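Local coordinates for scaffolding protein (PDB 1G43), which probably binds crystalline cellulose as the family IIIa cellulose-binding module of a clostridial cellulosome scaffoldin, at residues T116-A119 and N125-Q128; Q144-F149 and L154-T159. All blocks are in the same frame, centred on the assembly; numbering follows the deposited sequence.

Contact 1. Residues T116-A119 and N125-Q128. With CA (calcium ion), chain B.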
loop_
_atom_site.group_PDB
_atom_site.type_symbol
_atom_site.label_atom_id
_atom_site.label_comp_id
_atom_site.label_asym_id
_atom_site.label_seq_id
_atom_site.Cartn_x
_atom_site.Cartn_y
_atom_site.Cartn_z
ATOM N N THR A 116 -3.104 -1.108 6.486
ATOM C CA THR A 116 -2.978 -2.534 6.282
ATOM C C THR A 116 -1.797 -3.147 7.016
ATOM O O THR A 116 -0.845 -2.462 7.433
ATOM C CB THR A 116 -2.766 -2.860 4.783
ATOM O OG1 THR A 116 -1.393 -2.611 4.446
ATOM C CG2 THR A 116 -3.647 -1.973 3.886
ATOM N N ARG A 117 -1.871 -4.466 7.150
ATOM C CA ARG A 117 -0.802 -5.211 7.763
ATOM C C ARG A 117 -0.881 -6.651 7.293
ATOM O O ARG A 117 -1.913 -7.098 6.794
ATOM C CB ARG A 117 -0.878 -5.122 9.304
ATOM C CG ARG A 117 -1.841 -6.107 10.002
ATOM C CD ARG A 117 -2.055 -5.737 11.475
ATOM N NE ARG A 117 -3.454 -5.910 11.821
ATOM C CZ ARG A 117 -3.931 -6.923 12.518
ATOM N NH1 ARG A 117 -3.118 -7.869 12.973
ATOM N NH2 ARG A 117 -5.229 -7.017 12.719
ATOM N N PHE A 118 0.230 -7.354 7.407
ATOM C CA PHE A 118 0.244 -8.751 7.066
ATOM C C PHE A 118 1.300 -9.483 7.903
ATOM O O PHE A 118 2.255 -8.886 8.385
ATOM C CB PHE A 118 0.433 -8.985 5.558
ATOM C CG PHE A 118 1.745 -8.543 5.012
ATOM C CD1 PHE A 118 1.932 -7.233 4.590
ATOM C CD2 PHE A 118 2.777 -9.449 4.844
ATOM C CE1 PHE A 118 3.130 -6.834 3.993
ATOM C CE2 PHE A 118 3.979 -9.067 4.253
ATOM C CZ PHE A 118 4.155 -7.751 3.822
ATOM N N ALA A 119 1.095 -10.779 8.091
ATOM C CA ALA A 119 1.998 -11.577 8.913
ATOM C C ALA A 119 1.976 -13.025 8.450
ATOM O O ALA A 119 1.125 -13.421 7.643
ATOM C CB ALA A 119 1.557 -11.475 10.369
ATOM N N ASN A 125 9.107 -14.104 12.920
ATOM C CA ASN A 125 9.663 -12.812 12.585
ATOM C C ASN A 125 10.186 -12.664 11.171
ATOM O O ASN A 125 10.777 -13.580 10.636
ATOM C CB ASN A 125 10.819 -12.493 13.550
ATOM C CG ASN A 125 10.356 -11.871 14.869
ATOM O OD1 ASN A 125 9.220 -12.064 15.320
ATOM N ND2 ASN A 125 11.253 -11.120 15.496
ATOM N N PHE A 126 9.955 -11.491 10.593
ATOM C CA PHE A 126 10.453 -11.134 9.278
ATOM C C PHE A 126 11.700 -10.344 9.638
ATOM O O PHE A 126 11.938 -10.037 10.808
ATOM C CB PHE A 126 9.544 -10.132 8.537
ATOM C CG PHE A 126 8.256 -10.699 8.010
ATOM C CD1 PHE A 126 7.072 -10.496 8.688
ATOM C CD2 PHE A 126 8.220 -11.363 6.789
ATOM C CE1 PHE A 126 5.866 -10.941 8.154
ATOM C CE2 PHE A 126 7.010 -11.811 6.248
ATOM C CZ PHE A 126 5.841 -11.598 6.929
ATOM N N ASP A 127 12.483 -10.016 8.618
ATOM C CA ASP A 127 13.671 -9.186 8.772
ATOM C C ASP A 127 13.319 -8.060 7.810
ATOM O O ASP A 127 13.456 -8.194 6.600
ATOM C CB ASP A 127 14.934 -9.928 8.307
ATOM C CG ASP A 127 16.181 -9.016 8.235
ATOM O OD1 ASP A 127 16.126 -7.829 8.635
ATOM O OD2 ASP A 127 17.230 -9.507 7.764
ATOM N N GLN A 128 12.822 -6.964 8.344
ATOM C CA GLN A 128 12.448 -5.867 7.489
ATOM C C GLN A 128 13.632 -5.088 6.963
ATOM O O GLN A 128 13.503 -4.368 5.978
ATOM C CB GLN A 128 11.542 -4.915 8.236
ATOM C CG GLN A 128 10.316 -5.564 8.780
ATOM C CD GLN A 128 9.229 -4.553 8.975
ATOM O OE1 GLN A 128 8.497 -4.259 8.034
ATOM N NE2 GLN A 128 9.140 -3.976 10.188
HETATM CA CA CA B . 12.907 -9.415 4.499
HETATM O O HOH W 1 10.412 -8.846 5.550
#
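Phe118 and Phe126 pack ring against ring, CE2 of Phe118 lying 4.1 Å from CZ of Phe126. The pair is oblique, with ring planes 75° apart and centroids separated by 5.9 Å; the two side chains cross at about a right angle. Phe126 points its side chain at the strand: a chi1 of -73° sets CG opposite the carbonyl carbon and swings the ring toward Ala119, and the ring spans most of the distance between backbones whose closest CA atoms, in Ala119 and Phe126, are 8.5 Å apart. A second apolar contact falls on the rim of the same ring: CA of Ala119 sits in the ring plane, 4.0 Å from CE1 of Phe126. The contact thus rests on side-chain packing within a beta-sandwich, and strand 18-30 accounts for the spacing, since Ile22 pairs with Phe118 and Ser19 with Phe126 through backbone hydrogen bonds. Leu55 of strand 55-66 and Ile22 each touch both phenylalanines, which makes the ring pair part of a larger buried apolar cluster. The next residue, Asp127, is a calcium ligand through its backbone O, at 2.5 Å from the ion, and water 1 lies 2.8 Å from the calcium; Thr48, Asp50, Asn130 and Asp131 complete the protein ligands, while OD1 of Asp127 turns to OG of Ser129.

Contact 2. Residues Q144-F149 and L154-T159; sequences QKISAF and LAYGST
A beta hairpin near the C-terminus brings 144-149 and 154-159 together antiparallel, and a classic beta bulge interrupts its pairing. Ala155 and Tyr156 both face Ala148: N of Ala155 gives a nearly straight bond (171°) to O of Ala148 at 2.9 Å, N of Tyr156 adds a weak one to that oxygen, and N of Ala148 bonds back to O of Tyr156 at 3.2 Å. Beyond the bulge, CD1 of Leu154 lies over one face of the Phe149 ring, offset toward its rim and 4.1 Å from CZ of Phe149. On the other face of the sheet, CB of Ala148 meets CB of Tyr156. CD1 of Ile146 reaches the edge of the Tyr156 ring, 3.9 Å from CE2 of Tyr156, because a chi1 of 175° turns that ring away from its own backbone N; the phenol OH bonds to OD1 of Asp142. Past the corner at Tyr156, OG of Ser158 donates to O of Gln144 at 2.7 Å, and CA of Gly157 makes a C-H...O contact with O of Ile146. The N-terminal residues Thr3 and Gly4 bond to Leu154 and Ala155, and the whole is a beta hairpin with a classic bulge in a beta-sandwich.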
loop_
_atom_site.group_PDB
_atom_site.type_symbol
_atom_site.label_atom_id
_atom_site.label_comp_id
_atom_site.label_asym_id
_atom_site.label_seq_id
_atom_site.Cartn_x
_atom_site.Cartn_y
_atom_site.Cartn_z
ATOM N N GLN A 144 9.049 7.623 -1.358
ATOM C CA GLN A 144 9.099 7.241 -2.760
ATOM C C GLN A 144 9.387 5.772 -3.054
ATOM O O GLN A 144 9.458 5.374 -4.231
ATOM C CB GLN A 144 10.163 8.089 -3.441
ATOM C CG GLN A 144 9.914 8.297 -4.893
ATOM C CD GLN A 144 9.063 9.517 -5.145
ATOM O OE1 GLN A 144 8.657 10.235 -4.192
ATOM N NE2 GLN A 144 8.781 9.776 -6.429
ATOM N N LYS A 145 9.576 4.968 -2.010
ATOM C CA LYS A 145 9.863 3.553 -2.227
ATOM C C LYS A 145 8.618 2.641 -2.269
ATOM O O LYS A 145 8.713 1.406 -2.213
ATOM C CB LYS A 145 10.864 3.028 -1.191
ATOM C CG LYS A 145 12.297 3.524 -1.345
ATOM C CD LYS A 145 12.825 3.245 -2.722
ATOM C CE LYS A 145 14.352 3.169 -2.747
ATOM N NZ LYS A 145 14.815 1.905 -2.093
ATOM N N ILE A 146 7.444 3.248 -2.357
ATOM C CA ILE A 146 6.234 2.459 -2.495
ATOM C C ILE A 146 5.607 2.977 -3.776
ATOM O O ILE A 146 5.917 4.088 -4.218
ATOM C CB ILE A 146 5.296 2.600 -1.282
ATOM C CG1 ILE A 146 5.256 4.037 -0.778
ATOM C CG2 ILE A 146 5.733 1.629 -0.187
ATOM C CD1 ILE A 146 4.080 4.822 -1.305
ATOM N N SER A 147 4.750 2.188 -4.400
ATOM C CA SER A 147 4.177 2.644 -5.652
ATOM C C SER A 147 2.680 2.612 -5.690
ATOM O O SER A 147 2.026 1.817 -5.002
ATOM C CB SER A 147 4.707 1.806 -6.781
ATOM O OG SER A 147 4.670 0.459 -6.377
ATOM N N ALA A 148 2.149 3.497 -6.517
ATOM C CA ALA A 148 0.728 3.629 -6.719
ATOM C C ALA A 148 0.519 3.656 -8.215
ATOM O O ALA A 148 1.197 4.415 -8.929
ATOM C CB ALA A 148 0.226 4.905 -6.099
ATOM N N PHE A 149 -0.402 2.805 -8.675
ATOM C CA PHE A 149 -0.764 2.682 -10.083
ATOM C C PHE A 149 -2.213 3.044 -10.264
ATOM O O PHE A 149 -3.071 2.650 -9.476
ATOM C CB PHE A 149 -0.602 1.250 -10.582
ATOM C CG PHE A 149 0.813 0.786 -10.641
ATOM C CD1 PHE A 149 1.469 0.373 -9.494
ATOM C CD2 PHE A 149 1.495 0.780 -11.843
ATOM C CE1 PHE A 149 2.793 -0.041 -9.541
ATOM C CE2 PHE A 149 2.819 0.368 -11.903
ATOM C CZ PHE A 149 3.468 -0.043 -10.732
ATOM N N LEU A 154 1.963 3.774 -13.627
ATOM C CA LEU A 154 2.565 4.399 -12.449
ATOM C C LEU A 154 2.155 5.842 -12.295
ATOM O O LEU A 154 2.356 6.640 -13.209
ATOM C CB LEU A 154 4.094 4.315 -12.553
ATOM C CG LEU A 154 4.967 4.749 -11.375
ATOM C CD1 LEU A 154 4.806 3.803 -10.206
ATOM C CD2 LEU A 154 6.416 4.717 -11.833
ATOM N N ALA A 155 1.604 6.188 -11.136
ATOM C CA ALA A 155 1.159 7.548 -10.876
ATOM C C ALA A 155 1.991 8.237 -9.797
ATOM O O ALA A 155 2.031 9.472 -9.730
ATOM C CB ALA A 155 -0.317 7.542 -10.484
ATOM N N TYR A 156 2.643 7.433 -8.955
ATOM C CA TYR A 156 3.484 7.934 -7.855
ATOM C C TYR A 156 4.532 6.892 -7.427
ATOM O O TYR A 156 4.293 5.677 -7.489
ATOM C CB TYR A 156 2.624 8.287 -6.647
ATOM C CG TYR A 156 3.413 8.691 -5.413
ATOM C CD1 TYR A 156 3.841 10.011 -5.218
ATOM C CD2 TYR A 156 3.774 7.733 -4.455
ATOM C CE1 TYR A 156 4.621 10.363 -4.098
ATOM C CE2 TYR A 156 4.550 8.068 -3.333
ATOM C CZ TYR A 156 4.970 9.378 -3.161
ATOM O OH TYR A 156 5.745 9.674 -2.059
ATOM N N GLY A 157 5.702 7.378 -7.018
ATOM C CA GLY A 157 6.758 6.498 -6.558
ATOM C C GLY A 157 7.633 5.816 -7.593
ATOM O O GLY A 157 7.792 6.281 -8.722
ATOM N N SER A 158 8.207 4.688 -7.195
ATOM C CA SER A 158 9.092 3.937 -8.068
ATOM C C SER A 158 9.005 2.446 -7.752
ATOM O O SER A 158 8.399 2.060 -6.752
ATOM C CB SER A 158 10.523 4.419 -7.869
ATOM O OG SER A 158 10.760 4.583 -6.483
ATOM N N THR A 159 9.614 1.631 -8.608
ATOM C CA THR A 159 9.622 0.187 -8.445
ATOM C C THR A 159 11.109 -0.205 -8.474
ATOM O O THR A 159 11.911 0.514 -9.064
ATOM C CB THR A 159 8.956 -0.522 -9.657
ATOM O OG1 THR A 159 9.785 -0.334 -10.804
ATOM C CG2 THR A 159 7.589 0.074 -10.002
#

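How the contacts relate
Contacts 1 and 2 show two ways in which a single beta-sandwich domain joins its parts: apolar side chains meeting beside a strand that both segments pair with, and backbone pairing within a hairpin. They follow each other in the chain, contact 1 closing at Gln128 before contact 2 opens at Gln144. Their centres are 20 Å apart and their nearest atoms about 9 Å apart, so they do not touch. Contact 1 includes a calcium ligand, Asp127, whereas contact 2 stands clear of the metal, the side chain of Lys145 being about 13 Å from it. The strands involved belong to different sheets, 111-120 and 126-127 to one, 147-150 and 153-155 to another.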